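Local structure of hypothetical protein BQLF2 (Murid herpesvirus 4, 2OA5) at residues Glu16-Arg19 and Leu20-Glu23; Leu22-Lys25 and Thr26-Gln29; Leu44-Ala47 and Lys48-Ser51; Gly61-Ala64 and Met65-Glu69. The protein is an abundant tegument protein of a gammaherpesvirus, probably a structural component of the layer between capsid and envelope. One frame throughout, in Å; residues are numbered along the deposited sequence.

Interaction 1. Residues Glu16-Arg19 and Leu20-Glu23; sequences EVER and LKLE. With PE5 (3,6,9,12,15,18,21,24-octaoxahexacosan-1-ol), chain C.
Residues Glu-16 to Glu-23 are two continuous turns of helix 8-33, and four successive backbone bonds join Glu-16 to Leu-20, Val-17 to Lys-21, Glu-18 to Leu-22 and Arg-19 to Glu-23. The Leu-22 N to Glu-18 O bond is 2.9 Å long and nearly straight, at 175°. On the flank of the helix, exposed Arg-19 reaches back one turn with NE to Glu-16 OE1 at 3.0 Å, a salt bridge of only modest straightness in which the carboxylate oxygen lies 28° out of the guanidinium plane. Glu-16 bends at chi2 (61°), and its CG lies 3.6 Å from C6 of the bound polyether, which rests on the aliphatic part of the residue. On another side of the helix, Val-17 and Lys-21 run side by side; Val-17 CG1 is 3.6 Å from Lys-21 CE, the lysine methylenes serving as apolar surface. Leu-20 CD1 approaches Glu-16 CG at 4.0 Å. Val-17 packs on Val-17, and Leu-20 on Leu-20, of the second subunit, as expected of a parallel, in-register coiled coil. The chemistry is therefore divided by side: branched hydrocarbon faces the partner helix, while opposite charges spaced three residues apart pair on the flank.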
loop_
_atom_site.group_PDB
_atom_site.type_symbol
_atom_site.label_atom_id
_atom_site.label_comp_id
_atom_site.label_asym_id
_atom_site.label_seq_id
_atom_site.Cartn_x
_atom_site.Cartn_y
_atom_site.Cartn_z
ATOM N N GLU B 16 -1.441 -21.604 -14.458
ATOM C CA GLU B 16 -2.023 -22.059 -13.203
ATOM C C GLU B 16 -3.360 -21.405 -12.918
ATOM O O GLU B 16 -4.264 -22.058 -12.390
ATOM C CB GLU B 16 -1.060 -21.803 -12.036
ATOM C CG GLU B 16 -1.439 -22.528 -10.736
ATOM C CD GLU B 16 -1.450 -24.046 -10.883
ATOM O OE1 GLU B 16 -1.176 -24.542 -11.995
ATOM O OE2 GLU B 16 -1.733 -24.748 -9.886
ATOM N N VAL B 17 -3.490 -20.123 -13.263
ATOM C CA VAL B 17 -4.742 -19.400 -13.047
ATOM C C VAL B 17 -5.831 -20.017 -13.912
ATOM O O VAL B 17 -6.977 -20.149 -13.482
ATOM C CB VAL B 17 -4.641 -17.893 -13.425
ATOM C CG1 VAL B 17 -6.049 -17.291 -13.529
ATOM C CG2 VAL B 17 -3.844 -17.137 -12.377
ATOM N N GLU B 18 -5.461 -20.390 -15.134
ATOM C CA GLU B 18 -6.397 -21.002 -16.068
ATOM C C GLU B 18 -6.787 -22.381 -15.558
ATOM O O GLU B 18 -7.965 -22.733 -15.542
ATOM C CB GLU B 18 -5.763 -21.112 -17.458
ATOM C CG GLU B 18 -6.752 -21.482 -18.560
ATOM C CD GLU B 18 -7.955 -20.561 -18.590
ATOM O OE1 GLU B 18 -7.800 -19.385 -18.202
ATOM O OE2 GLU B 18 -9.048 -21.007 -19.008
ATOM N N ARG B 19 -5.800 -23.155 -15.122
ATOM C CA ARG B 19 -6.083 -24.483 -14.598
ATOM C C ARG B 19 -7.072 -24.374 -13.456
ATOM O O ARG B 19 -8.058 -25.104 -13.405
ATOM C CB ARG B 19 -4.823 -25.163 -14.061
ATOM C CG ARG B 19 -3.761 -25.530 -15.068
ATOM C CD ARG B 19 -2.804 -26.511 -14.412
ATOM N NE ARG B 19 -1.402 -26.106 -14.488
ATOM C CZ ARG B 19 -0.728 -25.954 -15.621
ATOM N NH1 ARG B 19 -1.326 -26.164 -16.784
ATOM N NH2 ARG B 19 0.555 -25.625 -15.594
ATOM N N LEU B 20 -6.793 -23.462 -12.527
ATOM C CA LEU B 20 -7.655 -23.272 -11.367
ATOM C C LEU B 20 -9.055 -22.849 -11.765
ATOM O O LEU B 20 -10.032 -23.274 -11.144
ATOM C CB LEU B 20 -7.024 -22.258 -10.411
ATOM C CG LEU B 20 -5.860 -22.873 -9.623
ATOM C CD1 LEU B 20 -4.989 -21.789 -9.028
ATOM C CD2 LEU B 20 -6.418 -23.773 -8.535
ATOM N N LYS B 21 -9.161 -22.014 -12.796
ATOM C CA LYS B 21 -10.473 -21.574 -13.270
ATOM C C LYS B 21 -11.252 -22.770 -13.805
ATOM O O LYS B 21 -12.404 -22.995 -13.432
ATOM C CB LYS B 21 -10.319 -20.531 -14.377
ATOM C CG LYS B 21 -10.250 -19.117 -13.862
ATOM C CD LYS B 21 -9.691 -18.154 -14.888
ATOM C CE LYS B 21 -9.514 -16.789 -14.247
ATOM N NZ LYS B 21 -10.697 -16.449 -13.412
ATOM N N LEU B 22 -10.609 -23.535 -14.686
ATOM C CA LEU B 22 -11.230 -24.714 -15.281
ATOM C C LEU B 22 -11.770 -25.645 -14.207
ATOM O O LEU B 22 -12.961 -25.940 -14.161
ATOM C CB LEU B 22 -10.218 -25.462 -16.149
ATOM C CG LEU B 22 -9.868 -24.784 -17.473
ATOM C CD1 LEU B 22 -8.750 -25.535 -18.167
ATOM C CD2 LEU B 22 -11.111 -24.730 -18.351
ATOM N N GLU B 23 -10.881 -26.096 -13.326
ATOM C CA GLU B 23 -11.285 -26.997 -12.264
ATOM C C GLU B 23 -12.361 -26.396 -11.380
ATOM O O GLU B 23 -13.341 -27.060 -11.063
ATOM C CB GLU B 23 -10.078 -27.385 -11.416
ATOM C CG GLU B 23 -10.412 -28.375 -10.325
ATOM C CD GLU B 23 -9.186 -28.874 -9.607
ATOM O OE1 GLU B 23 -8.283 -29.411 -10.285
ATOM O OE2 GLU B 23 -9.127 -28.735 -8.369
HETATM C C48 PE5 C . -1.630 -18.117 -0.535
HETATM C C50 PE5 C . -1.498 -18.804 -1.900
HETATM O O1 PE5 C . -0.228 -18.530 -2.502
HETATM C C1 PE5 C . -0.405 -18.008 -3.829
HETATM C C2 PE5 C . 0.166 -18.973 -4.849
HETATM O O2 PE5 C . 0.869 -18.257 -5.867
HETATM C C3 PE5 C . 1.749 -19.141 -6.559
HETATM C C4 PE5 C . 1.205 -19.464 -7.933
HETATM O O3 PE5 C . 1.049 -20.879 -8.072
HETATM C C5 PE5 C . 1.682 -21.318 -9.279
HETATM C C6 PE5 C . 1.879 -22.824 -9.251
HETATM O O4 PE5 C . 2.457 -23.254 -10.493
HETATM C C7 PE5 C . 2.756 -24.655 -10.460
HETATM C C8 PE5 C . 3.757 -24.981 -11.559
HETATM O O5 PE5 C . 4.370 -26.263 -11.345
HETATM C C9 PE5 C . 5.797 -26.137 -11.438
HETATM C C10 PE5 C . 6.334 -26.862 -12.664
HETATM O O6 PE5 C . 7.717 -26.511 -12.878
HETATM C C11 PE5 C . 8.344 -27.456 -13.764
HETATM C C12 PE5 C . 9.835 -27.553 -13.464
HETATM O O7 PE5 C . 10.177 -28.906 -13.125
HETATM C C13 PE5 C . 11.566 -29.011 -12.767
HETATM C C14 PE5 C . 11.986 -27.854 -11.876
HETATM O O8 PE5 C . 12.286 -28.315 -10.547
HETATM C C15 PE5 C . 12.693 -27.204 -9.734
HETATM C C16 PE5 C . 12.897 -27.678 -8.295
HETATM O O52 PE5 C . 13.738 -26.759 -7.599
#

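Interaction 2. Residues Leu22-Lys25 and Thr26-Gln29; sequences LENK and TLKQ. With PE5 (3,6,9,12,15,18,21,24-octaoxahexacosan-1-ol), chain D.
The side-chain amide of Asn-24 and the carboxylate of Glu-23 both border Leu-27 CD1, with Asn-24 OD1 4.0 Å and Glu-23 OE2 3.7 Å from that methyl. Asn-24 and Leu-27 continue what is apparently a parallel coiled coil between helix 8-33 and its copy in the second subunit. There Asn-24 OD1 accepts from ND2 of its counterpart, while Asn-24 ND2 donates to the Leu-20 carbonyl of that chain, so the buried amide is satisfied; an asparagine among the core leucines is a familiar means of fixing register and parallel direction. Glu-23 OE2 also takes a bond from Asn-24 of the second subunit. A third flat group, the amide of Gln-29, turns outward along the bound polyether, its OE1 3.4 Å from the ligand's C6, and Lys-25 and Lys-28 touch the same ligand through their methylenes. Long polar chains suit this solvent-facing side, and their methylenes happen to give the ether an apolar surface. Leu-27 sits tightly: its CG is anti to the carbonyl carbon (chi1 -74°), and chi2, at 138°, is displaced from a staggered value where CD1 comes within 3.3 Å of Glu-23 CG. One residue earlier, the Leu-22 carbonyl receives Thr-26 N at 2.9 Å and, weakly, the Thr-26 hydroxyl, Thr-26 OG1 lying 3.3 Å from Leu-22 O.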
loop_
_atom_site.group_PDB
_atom_site.type_symbol
_atom_site.label_atom_id
_atom_site.label_comp_id
_atom_site.label_asym_id
_atom_site.label_seq_id
_atom_site.Cartn_x
_atom_site.Cartn_y
_atom_site.Cartn_z
ATOM N N LEU B 22 -10.609 -23.535 -14.686
ATOM C CA LEU B 22 -11.230 -24.714 -15.281
ATOM C C LEU B 22 -11.770 -25.645 -14.207
ATOM O O LEU B 22 -12.961 -25.940 -14.161
ATOM C CB LEU B 22 -10.218 -25.462 -16.149
ATOM C CG LEU B 22 -9.868 -24.784 -17.473
ATOM C CD1 LEU B 22 -8.750 -25.535 -18.167
ATOM C CD2 LEU B 22 -11.111 -24.730 -18.351
ATOM N N GLU B 23 -10.881 -26.096 -13.326
ATOM C CA GLU B 23 -11.285 -26.997 -12.264
ATOM C C GLU B 23 -12.361 -26.396 -11.380
ATOM O O GLU B 23 -13.341 -27.060 -11.063
ATOM C CB GLU B 23 -10.078 -27.385 -11.416
ATOM C CG GLU B 23 -10.412 -28.375 -10.325
ATOM C CD GLU B 23 -9.186 -28.874 -9.607
ATOM O OE1 GLU B 23 -8.283 -29.411 -10.285
ATOM O OE2 GLU B 23 -9.127 -28.735 -8.369
ATOM N N ASN B 24 -12.187 -25.138 -10.982
ATOM C CA ASN B 24 -13.167 -24.496 -10.122
ATOM C C ASN B 24 -14.528 -24.365 -10.804
ATOM O O ASN B 24 -15.557 -24.336 -10.127
ATOM C CB ASN B 24 -12.643 -23.141 -9.639
ATOM C CG ASN B 24 -11.560 -23.288 -8.572
ATOM O OD1 ASN B 24 -10.990 -24.370 -8.393
ATOM N ND2 ASN B 24 -11.265 -22.203 -7.869
ATOM N N LYS B 25 -14.537 -24.296 -12.132
ATOM C CA LYS B 25 -15.799 -24.237 -12.862
ATOM C C LYS B 25 -16.401 -25.644 -12.870
ATOM O O LYS B 25 -17.617 -25.814 -12.837
ATOM C CB LYS B 25 -15.597 -23.764 -14.304
ATOM C CG LYS B 25 -15.883 -22.277 -14.523
ATOM C CD LYS B 25 -16.278 -21.987 -15.974
ATOM C CE LYS B 25 -17.772 -21.673 -16.106
ATOM N NZ LYS B 25 -18.129 -20.307 -15.604
ATOM N N THR B 26 -15.534 -26.650 -12.916
ATOM C CA THR B 26 -15.979 -28.037 -12.912
ATOM C C THR B 26 -16.559 -28.384 -11.547
ATOM O O THR B 26 -17.599 -29.033 -11.457
ATOM C CB THR B 26 -14.814 -28.996 -13.223
ATOM O OG1 THR B 26 -14.471 -28.896 -14.609
ATOM C CG2 THR B 26 -15.198 -30.433 -12.891
ATOM N N LEU B 27 -15.878 -27.939 -10.494
ATOM C CA LEU B 27 -16.307 -28.191 -9.122
ATOM C C LEU B 27 -17.624 -27.493 -8.770
ATOM O O LEU B 27 -18.429 -28.034 -8.010
ATOM C CB LEU B 27 -15.201 -27.773 -8.144
ATOM C CG LEU B 27 -13.997 -28.723 -8.094
ATOM C CD1 LEU B 27 -12.709 -27.931 -8.042
ATOM C CD2 LEU B 27 -14.107 -29.642 -6.881
ATOM N N LYS B 28 -17.849 -26.292 -9.300
ATOM C CA LYS B 28 -19.103 -25.607 -9.014
ATOM C C LYS B 28 -20.210 -26.413 -9.670
ATOM O O LYS B 28 -21.300 -26.555 -9.127
ATOM C CB LYS B 28 -19.089 -24.185 -9.577
ATOM C CG LYS B 28 -18.439 -23.180 -8.639
ATOM C CD LYS B 28 -18.164 -21.866 -9.337
ATOM C CE LYS B 28 -17.448 -20.911 -8.403
ATOM N NZ LYS B 28 -17.023 -19.671 -9.098
ATOM N N GLN B 29 -19.894 -26.948 -10.843
ATOM C CA GLN B 29 -20.812 -27.762 -11.630
ATOM C C GLN B 29 -21.328 -28.938 -10.806
ATOM O O GLN B 29 -22.533 -29.189 -10.737
ATOM C CB GLN B 29 -20.076 -28.275 -12.862
ATOM C CG GLN B 29 -20.949 -28.726 -13.990
ATOM C CD GLN B 29 -20.376 -28.278 -15.326
ATOM O OE1 GLN B 29 -20.097 -27.095 -15.509
ATOM N NE2 GLN B 29 -20.207 -29.222 -16.233
HETATM C C48 PE5 D . -26.676 -21.597 -10.309
HETATM C C50 PE5 D . -26.389 -20.098 -10.303
HETATM O O1 PE5 D . -25.161 -19.854 -10.985
HETATM C C1 PE5 D . -24.071 -20.037 -10.084
HETATM C C2 PE5 D . -22.965 -19.122 -10.537
HETATM O O2 PE5 D . -22.386 -19.689 -11.700
HETATM C C3 PE5 D . -21.324 -20.551 -11.305
HETATM C C4 PE5 D . -20.590 -21.033 -12.536
HETATM O O3 PE5 D . -20.592 -22.458 -12.538
HETATM C C5 PE5 D . -20.642 -22.932 -13.881
HETATM C C6 PE5 D . -21.162 -24.351 -13.880
HETATM O O4 PE5 D . -22.193 -24.475 -14.862
HETATM C C7 PE5 D . -23.319 -25.133 -14.278
HETATM C C8 PE5 D . -23.560 -26.457 -14.974
HETATM O O5 PE5 D . -24.195 -27.342 -14.053
HETATM C C9 PE5 D . -25.613 -27.289 -14.241
HETATM C C10 PE5 D . -26.029 -28.177 -15.411
HETATM O O6 PE5 D . -26.543 -29.427 -14.935
HETATM C C11 PE5 D . -25.465 -30.370 -14.812
HETATM C C12 PE5 D . -26.023 -31.777 -14.661
HETATM O O7 PE5 D . -24.961 -32.720 -14.452
HETATM C C13 PE5 D . -24.199 -32.865 -15.660
HETATM C C14 PE5 D . -23.744 -34.304 -15.824
HETATM O O8 PE5 D . -22.827 -34.664 -14.780
HETATM C C15 PE5 D . -22.277 -33.482 -14.189
HETATM C C16 PE5 D . -21.569 -33.854 -12.888
HETATM O O52 PE5 D . -20.309 -34.454 -13.191
#

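Interaction 3. Residues Leu44-Ala47 and Lys48-Ser51; sequences LTAA and KRES
Arg-49 folds back over the start of its own helix, touching Leu-44, Thr-45 and Ala-46 in turn. Its CB lies 3.7 Å from Leu-44 CG and also rests near the Thr-45 carbonyl oxygen. CG follows, 4.0 Å from Leu-44 CD2, and the leucine crosses the arginine's aliphatic stem at about a right angle. The stem is extended as far as CD and then bends at chi3 (60°), which swings the guanidinium back toward the helix start. There one face of the guanidinium covers Ala-46 CA and Thr-45 O, with NH2 3.5 Å from Ala-46 CA. The small alanine lets the flat group lie so close to the backbone. Beyond the tip, Glu-23 of the second subunit is a long, weak ion partner, and Arg-19 of that subunit brings a like charge close.

Arg-49 N donates to Thr-45 O at 2.9 Å, and Glu-50 N to Ala-46 O at 2.9 Å. Lys-48 and Glu-50 send their charged ends to the third subunit, in salt bridges to its Glu-82 and Arg-73. Thr-45 is the N-cap, its OG1 accepting from Lys-48 N at 3.1 Å, although the position of that oxygen is less certain. A threonine suits the site because its short hydroxyl can meet an amide of the first turn, which has no carbonyl one turn earlier within the helix. Leu-44 before the cap, packed on Arg-49, four residues after the cap, occupies the position of a hydrophobic staple, here with the arginine's methylenes as the apolar partner, at a capped helix N terminus.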
loop_
_atom_site.group_PDB
_atom_site.type_symbol
_atom_site.label_atom_id
_atom_site.label_comp_id
_atom_site.label_asym_id
_atom_site.label_seq_id
_atom_site.Cartn_x
_atom_site.Cartn_y
_atom_site.Cartn_z
ATOM N N LEU B 44 -22.107 -17.985 -5.686
ATOM C CA LEU B 44 -21.761 -16.636 -6.094
ATOM C C LEU B 44 -21.288 -16.525 -7.540
ATOM O O LEU B 44 -20.441 -17.306 -7.985
ATOM C CB LEU B 44 -20.648 -16.126 -5.161
ATOM C CG LEU B 44 -20.774 -14.891 -4.266
ATOM C CD1 LEU B 44 -22.174 -14.738 -3.755
ATOM C CD2 LEU B 44 -19.789 -15.023 -3.111
ATOM N N THR B 45 -21.862 -15.578 -8.279
ATOM C CA THR B 45 -21.404 -15.312 -9.641
ATOM C C THR B 45 -20.236 -14.336 -9.392
ATOM O O THR B 45 -20.181 -13.696 -8.345
ATOM C CB THR B 45 -22.472 -14.596 -10.514
ATOM O OG1 THR B 45 -22.882 -13.384 -9.876
ATOM C CG2 THR B 45 -23.692 -15.504 -10.753
ATOM N N ALA B 46 -19.304 -14.232 -10.334
ATOM C CA ALA B 46 -18.158 -13.342 -10.172
ATOM C C ALA B 46 -18.589 -11.885 -10.016
ATOM O O ALA B 46 -18.124 -11.172 -9.121
ATOM C CB ALA B 46 -17.220 -13.489 -11.364
ATOM N N ALA B 47 -19.487 -11.443 -10.894
ATOM C CA ALA B 47 -19.988 -10.074 -10.859
ATOM C C ALA B 47 -20.737 -9.785 -9.551
ATOM O O ALA B 47 -20.642 -8.687 -9.000
ATOM C CB ALA B 47 -20.894 -9.825 -12.068
ATOM N N LYS B 48 -21.471 -10.779 -9.054
ATOM C CA LYS B 48 -22.227 -10.645 -7.808
ATOM C C LYS B 48 -21.281 -10.544 -6.617
ATOM O O LYS B 48 -21.462 -9.711 -5.728
ATOM C CB LYS B 48 -23.147 -11.856 -7.620
ATOM C CG LYS B 48 -23.754 -12.012 -6.233
ATOM C CD LYS B 48 -24.991 -11.158 -6.041
ATOM C CE LYS B 48 -25.735 -11.578 -4.772
ATOM N NZ LYS B 48 -27.144 -11.980 -5.053
ATOM N N ARG B 49 -20.280 -11.414 -6.601
ATOM C CA ARG B 49 -19.297 -11.420 -5.533
ATOM C C ARG B 49 -18.572 -10.074 -5.491
ATOM O O ARG B 49 -18.404 -9.486 -4.428
ATOM C CB ARG B 49 -18.294 -12.553 -5.753
ATOM C CG ARG B 49 -17.151 -12.562 -4.767
ATOM C CD ARG B 49 -16.182 -13.684 -5.070
ATOM N NE ARG B 49 -15.607 -13.574 -6.403
ATOM C CZ ARG B 49 -15.730 -14.491 -7.353
ATOM N NH1 ARG B 49 -16.416 -15.610 -7.121
ATOM N NH2 ARG B 49 -15.170 -14.293 -8.541
ATOM N N GLU B 50 -18.156 -9.591 -6.660
ATOM C CA GLU B 50 -17.443 -8.318 -6.772
ATOM C C GLU B 50 -18.275 -7.148 -6.267
ATOM O O GLU B 50 -17.747 -6.208 -5.673
ATOM C CB GLU B 50 -17.052 -8.057 -8.230
ATOM C CG GLU B 50 -16.284 -6.749 -8.474
ATOM C CD GLU B 50 -14.788 -6.851 -8.176
ATOM O OE1 GLU B 50 -14.332 -7.916 -7.719
ATOM O OE2 GLU B 50 -14.066 -5.858 -8.406
ATOM N N SER B 51 -19.582 -7.211 -6.511
ATOM C CA SER B 51 -20.490 -6.154 -6.098
ATOM C C SER B 51 -20.631 -6.090 -4.588
ATOM O O SER B 51 -20.677 -5.008 -4.003
ATOM C CB SER B 51 -21.866 -6.360 -6.737
ATOM O OG SER B 51 -22.877 -6.391 -5.746
#

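Interaction 4. Residues Gly61-Ala64 and Met65-Glu69; sequences GAVA and MRKIE
Met-65 N donates to Gly-61 O at 2.7 Å, the shortest of the four backbone bonds that link residues 61-64 to 65-68 of helix 46-76. The next shortest, Ile-68 N to Ala-64 O at 2.8 Å, ends on a carbonyl that Ile-68 also covers with its side chain. A chi1 of -78° sets CG1 beside the backbone N, opposite the carbonyl carbon, and the isoleucine turns back along the helix, bringing CG1 to 3.2 Å and CD1 to 3.3 Å from Ala-64 O. The apolar touch between Ala-64 CB and Ile-68 CD1 is looser, at 4.3 Å. Val-63 serves two long neighbours through separate branches. Its CG1 lies 3.8 Å from Lys-67 CE, the two side chains running alongside each other, whereas CG2 sits over one face of the Arg-66 guanidinium, 4.1 Å from NH2. The methylenes of the lysine thus add to the apolar surface, and its ammonium group goes on to a salt bridge with Glu-102; Arg-66 NH2 donates to the carbonyl of that same residue. Met-65 is present as selenomethionine and packs on Ser-57 of the third subunit. Small Ala-64 allows close approach on two fronts: with Val-63 and Ile-68 it lies against Val-96 and Val-98 of strand 93-99, while Ala-64 and Ile-68 meet Ile-68 and Ala-64, respectively, of the third subunit's helix.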
loop_
_atom_site.group_PDB
_atom_site.type_symbol
_atom_site.label_atom_id
_atom_site.label_comp_id
_atom_site.label_asym_id
_atom_site.label_seq_id
_atom_site.Cartn_x
_atom_site.Cartn_y
_atom_site.Cartn_z
ATOM N N GLY B 61 -14.355 1.237 4.676
ATOM C CA GLY B 61 -13.492 2.379 4.405
ATOM C C GLY B 61 -14.034 3.635 5.058
ATOM O O GLY B 61 -13.300 4.393 5.697
ATOM N N ALA B 62 -15.337 3.853 4.910
ATOM C CA ALA B 62 -15.980 5.021 5.489
ATOM C C ALA B 62 -15.837 5.050 7.017
ATOM O O ALA B 62 -15.705 6.116 7.617
ATOM C CB ALA B 62 -17.458 5.058 5.089
ATOM N N VAL B 63 -15.859 3.877 7.645
ATOM C CA VAL B 63 -15.704 3.807 9.097
ATOM C C VAL B 63 -14.268 4.177 9.450
ATOM O O VAL B 63 -14.017 4.961 10.366
ATOM C CB VAL B 63 -16.009 2.383 9.628
ATOM C CG1 VAL B 63 -15.454 2.217 11.038
ATOM C CG2 VAL B 63 -17.503 2.146 9.640
ATOM N N ALA B 64 -13.319 3.596 8.721
ATOM C CA ALA B 64 -11.911 3.884 8.961
ATOM C C ALA B 64 -11.661 5.383 8.749
ATOM O O ALA B 64 -10.920 6.020 9.490
ATOM C CB ALA B 64 -11.042 3.071 8.009
HETATM N N MSE B 65 -12.305 5.942 7.734
HETATM C CA MSE B 65 -12.128 7.350 7.421
HETATM C C MSE B 65 -12.586 8.264 8.567
HETATM O O MSE B 65 -11.927 9.266 8.876
HETATM C CB MSE B 65 -12.862 7.666 6.113
HETATM C CG MSE B 65 -11.935 8.157 5.009
HETATM SE SE MSE B 65 -11.133 9.827 5.500
HETATM C CE MSE B 65 -10.709 10.455 3.759
ATOM N N ARG B 66 -13.701 7.899 9.199
ATOM C CA ARG B 66 -14.259 8.644 10.327
ATOM C C ARG B 66 -13.237 8.659 11.463
ATOM O O ARG B 66 -12.864 9.712 11.979
ATOM C CB ARG B 66 -15.551 7.965 10.803
ATOM C CG ARG B 66 -15.967 8.273 12.247
ATOM C CD ARG B 66 -16.692 7.074 12.865
ATOM N NE ARG B 66 -17.820 6.639 12.042
ATOM C CZ ARG B 66 -18.521 5.529 12.250
ATOM N NH1 ARG B 66 -18.218 4.724 13.260
ATOM N NH2 ARG B 66 -19.529 5.220 11.444
ATOM N N LYS B 67 -12.788 7.463 11.828
ATOM C CA LYS B 67 -11.827 7.267 12.904
ATOM C C LYS B 67 -10.481 7.939 12.658
ATOM O O LYS B 67 -9.883 8.509 13.570
ATOM C CB LYS B 67 -11.618 5.763 13.138
ATOM C CG LYS B 67 -12.894 4.995 13.460
ATOM C CD LYS B 67 -12.587 3.581 13.943
ATOM C CE LYS B 67 -13.846 2.894 14.455
ATOM N NZ LYS B 67 -13.582 2.116 15.699
ATOM N N ILE B 68 -9.996 7.859 11.423
ATOM C CA ILE B 68 -8.719 8.463 11.069
ATOM C C ILE B 68 -8.742 9.981 11.263
ATOM O O ILE B 68 -7.826 10.558 11.842
ATOM C CB ILE B 68 -8.352 8.125 9.606
ATOM C CG1 ILE B 68 -7.813 6.692 9.543
ATOM C CG2 ILE B 68 -7.338 9.121 9.068
ATOM C CD1 ILE B 68 -7.918 6.046 8.179
ATOM N N GLU B 69 -9.795 10.616 10.771
ATOM C CA GLU B 69 -9.935 12.057 10.896
ATOM C C GLU B 69 -9.884 12.473 12.363
ATOM O O GLU B 69 -9.236 13.458 12.729
ATOM C CB GLU B 69 -11.269 12.487 10.303
ATOM C CG GLU B 69 -11.400 13.974 10.081
ATOM C CD GLU B 69 -12.777 14.344 9.592
ATOM O OE1 GLU B 69 -13.351 13.572 8.792
ATOM O OE2 GLU B 69 -13.288 15.405 9.997
#

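Overall arrangement
From the N terminus, interactions 1 and 2 follow each other on helix 8-33, overlapping at Leu-22 and Glu-23, with centres about 9 Å apart. Interaction 3 opens helix 46-76 after the connecting segment; its nearest atoms come within about 4 Å of interaction 2, without touching it. Interaction 4 lies farther along the same helix, about 26 Å from interaction 3 between centres, beside strand 93-99 and the third subunit. All four are local; 1 and 2 overlap and the rest follow in series, so none closes a long loop, nests or crosses another. Helix 8-33 meets the second subunit, and helix 46-76 the third, with its start also near the second.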